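Local atomic coordinates of succinylglutamate desuccinylase (Vibrio parahaemolyticus, PDB entry 2BCO), a protein that probably hydrolyses N-succinylglutamate to succinate and glutamate with the help of one zinc ion, completing arginine breakdown by the AST pathway. Residues 150-155 against 239-244; 183-188 against 214-219; 71-76 against 91-96; 162-167 against 228-233. All blocks are in the same frame, centred on the assembly; numbering follows the deposited sequence.

All four contacts lie within the zinc-dependent catalytic domain. Contacts 1 and 2 have centres about 7 Å apart and are stitched together by adjacent parallel strands: H155 N to M218 O is 2.7 Å, a probable hydrogen bond. Contact 1 contributes the zinc ligand H155, while contact 2 carries E219, the predicted active-site residue. Contact 3 lies about 10 Å from contact 1, centre to centre, and meets it where L241 CD2 is 3.8 Å from I76 CD1. Contact 4, at the surface, touches contact 2 through E219 N and F166 O (2.8 Å) and contact 3 through E71 OE1 and N229 ND2 (3.1 Å), both probable hydrogen bonds.

Contact 1 (150-155 against 239-244); sequences WHLDLH and LALRNL. With ZN (zinc ion), chain C.
L244 puts its two methyls to different uses: CD1 lies over one face of the W150 indole, and CD2 meets the end of L152. The first is a CH-pi contact, since L244 CD1 stands 4.3 Å from the centroid of the six-membered ring of W150 and 18° off its normal, displaced toward the rim. The second branch completes the grip, with L244 CD2 4.1 Å from W150 CZ3. From L152 the same methyl is reached tip to tip, L152 CD2 to L244 CD2 being 3.9 Å. L152 CD2 is also 3.9 Å from L241 CD1, but there the two side chains run past each other in opposite directions, so one methyl of L152 serves L241 and L244 alike. Its other methyl, CD1, lies in the plane of the indole at the ring edge.

L241 and L244 hold CG anti to the backbone N. This matters most for L241, whose CB does not aim at the strand; the extended first torsion (chi1 179°) carries CD1 back to it. On the strand, W150 and L152 turn CG beside their own backbone N and face the helix, whereas H155 projects from the other face, where its ND1 binds zinc at 2.3 Å. H63 and E66 are the other protein ligands of that ion. The short axes of 150-155 and 239-244 approach to 12.7 Å at 153°, nearly antiparallel. This is the arrangement of an alpha/beta zinc hydrolase related to the M14 carboxypeptidases: helix 235-245 packs apolar residues on a central strand whose end delivers a metal ligand.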
loop_
_atom_site.group_PDB
_atom_site.type_symbol
_atom_site.label_atom_id
_atom_site.label_comp_id
_atom_site.label_asym_id
_atom_site.label_seq_id
_atom_site.Cartn_x
_atom_site.Cartn_y
_atom_site.Cartn_z
ATOM N N TRP A 150 -5.933 5.552 9.817
ATOM C CA TRP A 150 -4.749 5.242 9.017
ATOM C C TRP A 150 -4.978 3.971 8.212
ATOM O O TRP A 150 -5.634 3.044 8.671
ATOM C CB TRP A 150 -3.520 4.988 9.899
ATOM C CG TRP A 150 -2.968 6.178 10.620
ATOM C CD1 TRP A 150 -3.576 6.900 11.601
ATOM C CD2 TRP A 150 -1.654 6.735 10.461
ATOM N NE1 TRP A 150 -2.716 7.857 12.082
ATOM C CE2 TRP A 150 -1.530 7.772 11.413
ATOM C CE3 TRP A 150 -0.561 6.427 9.642
ATOM C CZ2 TRP A 150 -0.362 8.541 11.530
ATOM C CZ3 TRP A 150 0.605 7.191 9.766
ATOM C CH2 TRP A 150 0.698 8.221 10.716
ATOM N N HIS A 151 -4.426 3.933 7.009
ATOM C CA HIS A 151 -4.518 2.746 6.181
ATOM C C HIS A 151 -3.224 2.604 5.406
ATOM O O HIS A 151 -2.921 3.390 4.513
ATOM C CB HIS A 151 -5.690 2.802 5.199
ATOM C CG HIS A 151 -5.868 1.530 4.423
ATOM N ND1 HIS A 151 -6.906 1.328 3.540
ATOM C CD2 HIS A 151 -5.137 0.388 4.410
ATOM C CE1 HIS A 151 -6.807 0.119 3.014
ATOM N NE2 HIS A 151 -5.742 -0.473 3.524
ATOM N N LEU A 152 -2.457 1.594 5.777
ATOM C CA LEU A 152 -1.193 1.306 5.129
ATOM C C LEU A 152 -1.353 -0.005 4.363
ATOM O O LEU A 152 -1.442 -1.079 4.961
ATOM C CB LEU A 152 -0.086 1.183 6.180
ATOM C CG LEU A 152 0.540 2.443 6.790
ATOM C CD1 LEU A 152 -0.484 3.526 7.020
ATOM C CD2 LEU A 152 1.192 2.071 8.099
ATOM N N ASP A 153 -1.421 0.099 3.040
ATOM C CA ASP A 153 -1.560 -1.067 2.169
ATOM C C ASP A 153 -0.169 -1.461 1.674
ATOM O O ASP A 153 0.436 -0.743 0.875
ATOM C CB ASP A 153 -2.448 -0.737 0.967
ATOM C CG ASP A 153 -2.794 -1.968 0.163
ATOM O OD1 ASP A 153 -3.198 -1.849 -1.011
ATOM O OD2 ASP A 153 -2.665 -3.072 0.724
ATOM N N LEU A 154 0.316 -2.616 2.119
ATOM C CA LEU A 154 1.670 -3.066 1.778
ATOM C C LEU A 154 1.837 -3.942 0.534
ATOM O O LEU A 154 1.299 -5.053 0.453
ATOM C CB LEU A 154 2.264 -3.771 2.994
ATOM C CG LEU A 154 1.928 -3.090 4.328
ATOM C CD1 LEU A 154 2.635 -3.827 5.479
ATOM C CD2 LEU A 154 2.366 -1.607 4.276
ATOM N N HIS A 155 2.623 -3.439 -0.416
ATOM C CA HIS A 155 2.882 -4.125 -1.674
ATOM C C HIS A 155 4.383 -4.313 -1.934
ATOM O O HIS A 155 5.219 -3.975 -1.088
ATOM C CB HIS A 155 2.256 -3.322 -2.823
ATOM C CG HIS A 155 0.766 -3.197 -2.727
ATOM N ND1 HIS A 155 -0.086 -3.694 -3.693
ATOM C CD2 HIS A 155 -0.024 -2.661 -1.774
ATOM C CE1 HIS A 155 -1.335 -3.472 -3.335
ATOM N NE2 HIS A 155 -1.330 -2.846 -2.173
ATOM N N LEU A 239 10.662 -1.310 11.675
ATOM C CA LEU A 239 10.887 -0.673 12.969
ATOM C C LEU A 239 9.973 0.544 13.079
ATOM O O LEU A 239 9.377 0.800 14.123
ATOM C CB LEU A 239 12.349 -0.241 13.076
ATOM C CG LEU A 239 12.991 -0.128 14.462
ATOM C CD1 LEU A 239 14.458 0.253 14.301
ATOM C CD2 LEU A 239 12.272 0.901 15.298
ATOM N N ALA A 240 9.870 1.294 11.988
ATOM C CA ALA A 240 9.013 2.472 11.970
ATOM C C ALA A 240 7.562 2.011 12.151
ATOM O O ALA A 240 6.788 2.656 12.850
ATOM C CB ALA A 240 9.176 3.228 10.653
ATOM N N LEU A 241 7.205 0.885 11.536
ATOM C CA LEU A 241 5.852 0.360 11.658
ATOM C C LEU A 241 5.594 -0.149 13.073
ATOM O O LEU A 241 4.488 -0.008 13.598
ATOM C CB LEU A 241 5.611 -0.761 10.639
ATOM C CG LEU A 241 4.241 -1.447 10.655
ATOM C CD1 LEU A 241 3.128 -0.433 10.416
ATOM C CD2 LEU A 241 4.224 -2.503 9.581
ATOM N N ARG A 242 6.605 -0.746 13.701
ATOM C CA ARG A 242 6.425 -1.223 15.073
ATOM C C ARG A 242 6.273 -0.027 16.014
ATOM O O ARG A 242 5.460 -0.056 16.937
ATOM C CB ARG A 242 7.607 -2.099 15.509
ATOM C CG ARG A 242 7.554 -3.524 14.940
ATOM C CD ARG A 242 8.906 -4.234 15.013
ATOM N NE ARG A 242 8.838 -5.576 14.447
ATOM C CZ ARG A 242 8.386 -6.650 15.092
ATOM N NH1 ARG A 242 7.956 -6.552 16.347
ATOM N NH2 ARG A 242 8.352 -7.825 14.473
ATOM N N ASN A 243 7.040 1.028 15.766
ATOM C CA ASN A 243 6.959 2.219 16.603
ATOM C C ASN A 243 5.589 2.873 16.469
ATOM O O ASN A 243 5.083 3.462 17.417
ATOM C CB ASN A 243 8.042 3.239 16.221
ATOM C CG ASN A 243 9.443 2.792 16.620
ATOM O OD1 ASN A 243 9.614 1.979 17.528
ATOM N ND2 ASN A 243 10.451 3.341 15.955
ATOM N N LEU A 244 4.988 2.757 15.287
ATOM C CA LEU A 244 3.688 3.358 15.031
ATOM C C LEU A 244 2.574 2.648 15.791
ATOM O O LEU A 244 1.712 3.300 16.397
ATOM C CB LEU A 244 3.389 3.346 13.529
ATOM C CG LEU A 244 2.076 3.978 13.048
ATOM C CD1 LEU A 244 2.068 5.467 13.383
ATOM C CD2 LEU A 244 1.923 3.771 11.535
HETATM ZN ZN ZN C . 1.100 -4.707 -5.383
HETATM O O HOH W 1 2.548 -3.474 -7.097
#

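Contact 2 (183-188 against 214-219)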
loop_
_atom_site.group_PDB
_atom_site.type_symbol
_atom_site.label_atom_id
_atom_site.label_comp_id
_atom_site.label_asym_id
_atom_site.label_seq_id
_atom_site.Cartn_x
_atom_site.Cartn_y
_atom_site.Cartn_z
ATOM N N ASP A 183 5.940 12.153 8.485
ATOM C CA ASP A 183 6.965 11.822 9.469
ATOM C C ASP A 183 7.175 10.308 9.467
ATOM O O ASP A 183 8.294 9.832 9.662
ATOM C CB ASP A 183 6.542 12.261 10.881
ATOM C CG ASP A 183 6.793 13.734 11.137
ATOM O OD1 ASP A 183 6.327 14.237 12.189
ATOM O OD2 ASP A 183 7.456 14.388 10.296
ATOM N N PHE A 184 6.088 9.561 9.263
ATOM C CA PHE A 184 6.156 8.101 9.239
ATOM C C PHE A 184 7.009 7.654 8.071
ATOM O O PHE A 184 7.879 6.801 8.232
ATOM C CB PHE A 184 4.760 7.477 9.105
ATOM C CG PHE A 184 4.779 5.976 8.919
ATOM C CD1 PHE A 184 5.262 5.137 9.924
ATOM C CD2 PHE A 184 4.370 5.405 7.719
ATOM C CE1 PHE A 184 5.329 3.746 9.734
ATOM C CE2 PHE A 184 4.433 4.008 7.515
ATOM C CZ PHE A 184 4.919 3.185 8.525
ATOM N N LEU A 185 6.753 8.234 6.897
ATOM C CA LEU A 185 7.510 7.907 5.693
ATOM C C LEU A 185 9.001 8.102 5.947
ATOM O O LEU A 185 9.810 7.233 5.624
ATOM C CB LEU A 185 7.112 8.812 4.517
ATOM C CG LEU A 185 5.935 8.535 3.558
ATOM C CD1 LEU A 185 5.991 7.101 3.045
ATOM C CD2 LEU A 185 4.629 8.787 4.259
ATOM N N ASP A 186 9.351 9.254 6.517
ATOM C CA ASP A 186 10.741 9.585 6.784
ATOM C C ASP A 186 11.363 8.638 7.803
ATOM O O ASP A 186 12.470 8.144 7.606
ATOM C CB ASP A 186 10.849 11.044 7.255
ATOM C CG ASP A 186 10.427 12.040 6.178
ATOM O OD1 ASP A 186 10.246 13.229 6.496
ATOM O OD2 ASP A 186 10.280 11.635 5.008
ATOM N N SER A 187 10.644 8.370 8.883
ATOM C CA SER A 187 11.165 7.466 9.898
ATOM C C SER A 187 11.343 6.062 9.339
ATOM O O SER A 187 12.274 5.358 9.725
ATOM C CB SER A 187 10.233 7.420 11.113
ATOM O OG SER A 187 10.245 8.662 11.794
ATOM N N ALA A 188 10.455 5.665 8.424
ATOM C CA ALA A 188 10.506 4.335 7.816
ATOM C C ALA A 188 11.592 4.234 6.770
ATOM O O ALA A 188 11.907 3.143 6.315
ATOM C CB ALA A 188 9.160 3.984 7.187
ATOM N N GLN A 214 -5.469 8.456 6.499
ATOM C CA GLN A 214 -4.121 8.856 6.087
ATOM C C GLN A 214 -3.659 7.549 5.449
ATOM O O GLN A 214 -3.190 6.628 6.120
ATOM C CB GLN A 214 -3.318 9.251 7.333
ATOM C CG GLN A 214 -3.937 10.494 8.002
ATOM C CD GLN A 214 -3.532 10.702 9.454
ATOM O OE1 GLN A 214 -2.481 11.265 9.739
ATOM N NE2 GLN A 214 -4.370 10.232 10.384
ATOM N N ALA A 215 -3.836 7.468 4.138
ATOM C CA ALA A 215 -3.553 6.243 3.418
ATOM C C ALA A 215 -2.424 6.246 2.407
ATOM O O ALA A 215 -2.134 7.249 1.760
ATOM C CB ALA A 215 -4.833 5.778 2.745
ATOM N N LEU A 216 -1.797 5.087 2.268
ATOM C CA LEU A 216 -0.721 4.943 1.312
ATOM C C LEU A 216 -0.703 3.542 0.763
ATOM O O LEU A 216 -1.159 2.594 1.401
ATOM C CB LEU A 216 0.645 5.176 1.966
ATOM C CG LEU A 216 1.035 6.461 2.690
ATOM C CD1 LEU A 216 2.274 6.169 3.543
ATOM C CD2 LEU A 216 1.307 7.572 1.679
ATOM N N THR A 217 -0.152 3.423 -0.431
ATOM C CA THR A 217 0.068 2.130 -1.042
ATOM C C THR A 217 1.589 2.148 -0.963
ATOM O O THR A 217 2.228 3.037 -1.523
ATOM C CB THR A 217 -0.377 2.100 -2.500
ATOM O OG1 THR A 217 -1.797 2.269 -2.555
ATOM C CG2 THR A 217 0.004 0.762 -3.142
HETATM N N MSE A 218 2.169 1.203 -0.241
HETATM C CA MSE A 218 3.619 1.175 -0.093
HETATM C C MSE A 218 4.299 0.036 -0.861
HETATM O O MSE A 218 3.960 -1.134 -0.686
HETATM C CB MSE A 218 3.972 1.108 1.401
HETATM C CG MSE A 218 3.384 2.264 2.211
HETATM SE SE MSE A 218 3.674 2.162 4.125
HETATM C CE MSE A 218 5.357 3.111 4.189
ATOM N N GLU A 219 5.251 0.393 -1.718
ATOM C CA GLU A 219 6.006 -0.584 -2.504
ATOM C C GLU A 219 7.271 -0.963 -1.724
ATOM O O GLU A 219 8.274 -0.241 -1.749
ATOM C CB GLU A 219 6.402 0.014 -3.851
ATOM C CG GLU A 219 5.258 0.613 -4.658
ATOM C CD GLU A 219 4.229 -0.416 -5.117
ATOM O OE1 GLU A 219 4.616 -1.535 -5.516
ATOM O OE2 GLU A 219 3.028 -0.092 -5.101
#
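F184 and M218, the latter present as selenomethionine, form a Met-aromatic contact in which selenium approaches the edge of the ring. The SE atom of M218 is 5.3 Å from the F184 centroid and 86° off the ring normal, thus almost exactly in the ring plane. Its nearest ring atom is CE2, the distance from M218 SE to F184 CE2 being 3.9 Å. The terminal methyl comes closer still, M218 CE to F184 CE2 measuring 3.6 Å, though it approaches obliquely. A bend at the third torsion of M218 (chi3 90°) turns this methyl off the line of the chain and brings it against both F184 and L185.

Helix 179-188 packs on the sheet of the alpha/beta catalytic domain, over strand 214-220, the short axes of the two segments being 36° apart in direction and 11.7 Å at closest approach. That strand is flanked by the parallel strand 149-157 and the antiparallel strand 165-169, and on it L216 and M218 face the helix while E219, the predicted active-site residue, does not.

The remaining contacts are apolar, methyl against methyl. L185 and L216 meet end to end, with L185 CD2 3.6 Å from L216 CD1; the other branch, L185 CD1, is 3.9 Å from that same methyl. L185 CD1 then extends to M218 CE at 4.2 Å. L185 aims its CB past the strand, and only its branched tip swings in to touch L216 and M218. Beyond these segments, F184 also packs on L152, A240 and L244, and L185 on A167.

Contact 3 (71-76 against 91-96)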
loop_
_atom_site.group_PDB
_atom_site.type_symbol
_atom_site.label_atom_id
_atom_site.label_comp_id
_atom_site.label_asym_id
_atom_site.label_seq_id
_atom_site.Cartn_x
_atom_site.Cartn_y
_atom_site.Cartn_z
ATOM N N GLU A 71 5.234 -11.436 5.574
ATOM C CA GLU A 71 6.172 -11.994 6.546
ATOM C C GLU A 71 6.362 -11.011 7.698
ATOM O O GLU A 71 6.394 -11.420 8.859
ATOM C CB GLU A 71 7.541 -12.287 5.905
ATOM C CG GLU A 71 7.536 -13.321 4.781
ATOM C CD GLU A 71 8.878 -14.066 4.667
ATOM O OE1 GLU A 71 9.513 -14.038 3.582
ATOM O OE2 GLU A 71 9.296 -14.676 5.680
ATOM N N LEU A 72 6.484 -9.720 7.378
ATOM C CA LEU A 72 6.658 -8.693 8.416
ATOM C C LEU A 72 5.430 -8.648 9.314
ATOM O O LEU A 72 5.546 -8.575 10.537
ATOM C CB LEU A 72 6.882 -7.306 7.798
ATOM C CG LEU A 72 8.151 -7.139 6.959
ATOM C CD1 LEU A 72 8.309 -5.676 6.569
ATOM C CD2 LEU A 72 9.381 -7.628 7.759
ATOM N N VAL A 73 4.252 -8.687 8.700
ATOM C CA VAL A 73 3.005 -8.675 9.454
ATOM C C VAL A 73 2.950 -9.924 10.328
ATOM O O VAL A 73 2.569 -9.863 11.489
ATOM C CB VAL A 73 1.767 -8.653 8.509
ATOM C CG1 VAL A 73 0.487 -8.918 9.301
ATOM C CG2 VAL A 73 1.675 -7.295 7.809
ATOM N N ASP A 74 3.356 -11.056 9.769
ATOM C CA ASP A 74 3.330 -12.304 10.518
ATOM C C ASP A 74 4.189 -12.269 11.782
ATOM O O ASP A 74 3.807 -12.828 12.810
ATOM C CB ASP A 74 3.782 -13.458 9.632
ATOM C CG ASP A 74 3.664 -14.792 10.325
ATOM O OD1 ASP A 74 2.526 -15.214 10.616
ATOM O OD2 ASP A 74 4.717 -15.413 10.584
ATOM N N SER A 75 5.348 -11.622 11.702
ATOM C CA SER A 75 6.249 -11.504 12.851
ATOM C C SER A 75 5.729 -10.488 13.871
ATOM O O SER A 75 5.975 -10.623 15.074
ATOM C CB SER A 75 7.650 -11.100 12.393
ATOM O OG SER A 75 8.172 -12.056 11.481
ATOM N N ILE A 76 5.016 -9.471 13.392
ATOM C CA ILE A 76 4.442 -8.471 14.287
ATOM C C ILE A 76 3.320 -9.120 15.100
ATOM O O ILE A 76 3.199 -8.881 16.303
ATOM C CB ILE A 76 3.923 -7.239 13.488
ATOM C CG1 ILE A 76 5.118 -6.349 13.120
ATOM C CG2 ILE A 76 2.894 -6.452 14.290
ATOM C CD1 ILE A 76 4.808 -5.262 12.136
ATOM N N CYS A 91 -5.556 -1.826 15.650
ATOM C CA CYS A 91 -5.161 -2.228 14.301
ATOM C C CYS A 91 -6.052 -3.303 13.695
ATOM O O CYS A 91 -6.702 -4.071 14.401
ATOM C CB CYS A 91 -3.723 -2.763 14.303
ATOM S SG CYS A 91 -2.472 -1.721 15.089
ATOM N N LEU A 92 -6.068 -3.345 12.370
ATOM C CA LEU A 92 -6.824 -4.349 11.642
ATOM C C LEU A 92 -5.846 -4.917 10.624
ATOM O O LEU A 92 -5.545 -4.257 9.622
ATOM C CB LEU A 92 -8.025 -3.732 10.916
ATOM C CG LEU A 92 -8.876 -4.773 10.175
ATOM C CD1 LEU A 92 -9.528 -5.688 11.192
ATOM C CD2 LEU A 92 -9.933 -4.107 9.317
ATOM N N PHE A 93 -5.333 -6.120 10.892
ATOM C CA PHE A 93 -4.380 -6.771 9.997
ATOM C C PHE A 93 -5.112 -7.596 8.967
ATOM O O PHE A 93 -5.987 -8.409 9.291
ATOM C CB PHE A 93 -3.401 -7.668 10.769
ATOM C CG PHE A 93 -2.445 -6.905 11.660
ATOM C CD1 PHE A 93 -2.799 -6.568 12.957
ATOM C CD2 PHE A 93 -1.204 -6.502 11.183
ATOM C CE1 PHE A 93 -1.925 -5.835 13.780
ATOM C CE2 PHE A 93 -0.318 -5.768 11.993
ATOM C CZ PHE A 93 -0.686 -5.436 13.295
ATOM N N ILE A 94 -4.743 -7.399 7.716
ATOM C CA ILE A 94 -5.410 -8.111 6.661
ATOM C C ILE A 94 -4.452 -8.794 5.704
ATOM O O ILE A 94 -3.456 -8.208 5.270
ATOM C CB ILE A 94 -6.318 -7.142 5.845
ATOM C CG1 ILE A 94 -7.387 -6.529 6.753
ATOM C CG2 ILE A 94 -6.976 -7.879 4.683
ATOM C CD1 ILE A 94 -8.262 -5.507 6.039
ATOM N N ILE A 95 -4.739 -10.054 5.416
ATOM C CA ILE A 95 -3.984 -10.801 4.425
ATOM C C ILE A 95 -5.104 -11.017 3.414
ATOM O O ILE A 95 -5.910 -11.929 3.554
ATOM C CB ILE A 95 -3.492 -12.171 4.932
ATOM C CG1 ILE A 95 -2.417 -11.995 5.999
ATOM C CG2 ILE A 95 -2.931 -12.984 3.765
ATOM C CD1 ILE A 95 -2.014 -13.287 6.656
ATOM N N ALA A 96 -5.187 -10.134 2.430
ATOM C CA ALA A 96 -6.229 -10.236 1.430
ATOM C C ALA A 96 -5.811 -11.253 0.386
ATOM O O ALA A 96 -4.635 -11.379 0.081
ATOM C CB ALA A 96 -6.447 -8.879 0.772
#
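V73 holds CG1 anti to its backbone N (chi1 169°), which sends that methyl from the helix to the ring of F93. One turn later, I76 has CG1 beside the backbone N (chi1 -79°), leaving CG2 as the branch that reaches the same ring. F93 points its CB, and with it the phenyl ring, from the strand toward the helix.

The closest approach is V73 CG1 to F93 CD2, 3.5 Å, where the two side chains lie alongside one another, pointing opposite ways. I76 instead crosses F93 at about a right angle and touches farther out: I76 CG2 lies 3.9 Å from F93 CZ and 4.0 Å from F93 CE2. Both methyls come to the ring obliquely. The backbones are near here too, with V73 CA and F93 CA 7.6 Å apart.

Helix 68-81 is the connection between parallel strands 55-60 and 90-95, so the contact packs the helix of a beta-alpha-beta unit against its second strand. V73 also packs on C60 and F93 on I58 of strand 55-60, while F10 of helix 10-15 adds to the surroundings of F93.

No hydrogen bond spans the two segments, and V73, I76 and F93 are all buried. Cohesion between helix and strand here probably rests mainly on close apolar contact and the exclusion of water.

Contact 4 (162-167 against 228-233); sequences KHYTFA and ENALDR
A230 O accepts a hydrogen bond from R233 N at 3.1 Å, and the hydroxyl of Y164 lies beside it, with Y164 OH 3.7 Å from A230 O and not hydrogen-bonded to it. A230 is the centre of an inverse gamma turn, after which the chain enters a short 3-10 segment that presents R233 to the tyrosine.

The guanidinium of R233 lies flat on one face of the Y164 ring, centres 3.8 Å apart and planes at 9°. With R233 CZ only 24° off the ring normal, this is a stacked cation-pi contact. A bend at the third torsion of R233 (chi3 68°) turns the chain end across the ring, from the hydroxyl end toward CG: R233 CB is 3.4 Å from Y164 CE2, and R233 CD makes a CH-pi contact at 4.1 Å from the Y164 centroid. Aliphatic stem and charged end thus share one ring face, at a surface position where R233 stays exposed.

Y164 stands just before strand 165-169, which pairs with strand 214-220. Segment 228-233 belongs to the loop from that strand to helix 235-245, and it leans on helix 68-81, where L231 packs on E71 and N229 on A68.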
loop_
_atom_site.group_PDB
_atom_site.type_symbol
_atom_site.label_atom_id
_atom_site.label_comp_id
_atom_site.label_asym_id
_atom_site.label_seq_id
_atom_site.Cartn_x
_atom_site.Cartn_y
_atom_site.Cartn_z
ATOM N N LYS A 162 15.457 2.791 -8.803
ATOM C CA LYS A 162 16.529 3.428 -8.055
ATOM C C LYS A 162 15.996 3.689 -6.651
ATOM O O LYS A 162 16.748 4.031 -5.744
ATOM C CB LYS A 162 16.969 4.730 -8.733
ATOM C CG LYS A 162 15.847 5.716 -9.020
ATOM C CD LYS A 162 16.340 6.871 -9.891
ATOM C CE LYS A 162 15.209 7.845 -10.206
ATOM N NZ LYS A 162 15.563 8.859 -11.246
ATOM N N HIS A 163 14.682 3.524 -6.485
ATOM C CA HIS A 163 14.032 3.693 -5.189
ATOM C C HIS A 163 13.571 2.302 -4.754
ATOM O O HIS A 163 12.517 1.835 -5.192
ATOM C CB HIS A 163 12.813 4.613 -5.287
ATOM C CG HIS A 163 13.123 6.005 -5.744
ATOM N ND1 HIS A 163 14.190 6.732 -5.260
ATOM C CD2 HIS A 163 12.476 6.823 -6.611
ATOM C CE1 HIS A 163 14.188 7.935 -5.807
ATOM N NE2 HIS A 163 13.158 8.016 -6.632
ATOM N N TYR A 164 14.363 1.632 -3.916
ATOM C CA TYR A 164 14.010 0.289 -3.458
ATOM C C TYR A 164 12.635 0.301 -2.785
ATOM O O TYR A 164 11.856 -0.645 -2.930
ATOM C CB TYR A 164 15.067 -0.240 -2.490
ATOM C CG TYR A 164 14.758 -1.619 -1.958
ATOM C CD1 TYR A 164 14.884 -2.749 -2.768
ATOM C CD2 TYR A 164 14.331 -1.794 -0.647
ATOM C CE1 TYR A 164 14.590 -4.033 -2.272
ATOM C CE2 TYR A 164 14.032 -3.066 -0.144
ATOM C CZ TYR A 164 14.169 -4.182 -0.961
ATOM O OH TYR A 164 13.899 -5.436 -0.455
ATOM N N THR A 165 12.358 1.369 -2.037
ATOM C CA THR A 165 11.066 1.560 -1.382
ATOM C C THR A 165 10.506 2.917 -1.803
ATOM O O THR A 165 11.257 3.872 -2.020
ATOM C CB THR A 165 11.156 1.578 0.172
ATOM O OG1 THR A 165 12.039 2.627 0.593
ATOM C CG2 THR A 165 11.633 0.245 0.710
ATOM N N PHE A 166 9.187 2.980 -1.942
ATOM C CA PHE A 166 8.503 4.219 -2.278
ATOM C C PHE A 166 7.025 4.037 -1.992
ATOM O O PHE A 166 6.567 2.916 -1.797
ATOM C CB PHE A 166 8.771 4.652 -3.735
ATOM C CG PHE A 166 8.069 3.832 -4.789
ATOM C CD1 PHE A 166 6.794 4.183 -5.228
ATOM C CD2 PHE A 166 8.720 2.774 -5.419
ATOM C CE1 PHE A 166 6.178 3.498 -6.286
ATOM C CE2 PHE A 166 8.110 2.080 -6.481
ATOM C CZ PHE A 166 6.836 2.450 -6.914
ATOM N N ALA A 167 6.281 5.138 -1.944
ATOM C CA ALA A 167 4.863 5.065 -1.640
ATOM C C ALA A 167 4.042 5.961 -2.543
ATOM O O ALA A 167 4.564 6.889 -3.171
ATOM C CB ALA A 167 4.629 5.445 -0.175
ATOM N N GLU A 228 12.093 -16.313 1.210
ATOM C CA GLU A 228 13.120 -16.030 0.219
ATOM C C GLU A 228 13.200 -14.536 -0.110
ATOM O O GLU A 228 13.693 -14.154 -1.170
ATOM C CB GLU A 228 12.851 -16.855 -1.057
ATOM C CG GLU A 228 12.929 -18.374 -0.838
ATOM C CD GLU A 228 12.643 -19.202 -2.094
ATOM O OE1 GLU A 228 12.655 -18.655 -3.221
ATOM O OE2 GLU A 228 12.420 -20.422 -1.948
ATOM N N ASN A 229 12.724 -13.696 0.807
ATOM C CA ASN A 229 12.757 -12.247 0.603
ATOM C C ASN A 229 14.010 -11.590 1.179
ATOM O O ASN A 229 14.679 -12.142 2.053
ATOM C CB ASN A 229 11.521 -11.586 1.235
ATOM C CG ASN A 229 10.262 -11.782 0.406
ATOM O OD1 ASN A 229 10.198 -11.367 -0.751
ATOM N ND2 ASN A 229 9.260 -12.415 0.994
ATOM N N ALA A 230 14.320 -10.399 0.677
ATOM C CA ALA A 230 15.475 -9.631 1.147
ATOM C C ALA A 230 15.005 -8.803 2.346
ATOM O O ALA A 230 15.088 -7.579 2.341
ATOM C CB ALA A 230 15.980 -8.716 0.021
ATOM N N LEU A 231 14.522 -9.499 3.372
ATOM C CA LEU A 231 13.971 -8.887 4.583
ATOM C C LEU A 231 14.767 -7.803 5.307
ATOM O O LEU A 231 14.179 -6.868 5.856
ATOM C CB LEU A 231 13.599 -9.990 5.583
ATOM C CG LEU A 231 12.132 -10.445 5.648
ATOM C CD1 LEU A 231 11.471 -10.359 4.288
ATOM C CD2 LEU A 231 12.066 -11.866 6.185
ATOM N N ASP A 232 16.087 -7.929 5.319
ATOM C CA ASP A 232 16.938 -6.956 5.995
ATOM C C ASP A 232 16.796 -5.572 5.381
ATOM O O ASP A 232 16.914 -4.569 6.077
ATOM C CB ASP A 232 18.399 -7.423 5.963
ATOM C CG ASP A 232 18.613 -8.667 6.795
ATOM O OD1 ASP A 232 18.433 -8.573 8.032
ATOM O OD2 ASP A 232 18.936 -9.742 6.226
ATOM N N ARG A 233 16.528 -5.524 4.082
ATOM C CA ARG A 233 16.359 -4.249 3.401
ATOM C C ARG A 233 15.058 -3.569 3.830
ATOM O O ARG A 233 14.796 -2.440 3.447
ATOM C CB ARG A 233 16.357 -4.453 1.880
ATOM C CG ARG A 233 17.569 -5.215 1.353
ATOM C CD ARG A 233 17.662 -5.147 -0.169
ATOM N NE ARG A 233 17.976 -3.796 -0.633
ATOM C CZ ARG A 233 18.224 -3.473 -1.897
ATOM N NH1 ARG A 233 18.204 -4.405 -2.847
ATOM N NH2 ARG A 233 18.483 -2.213 -2.214
#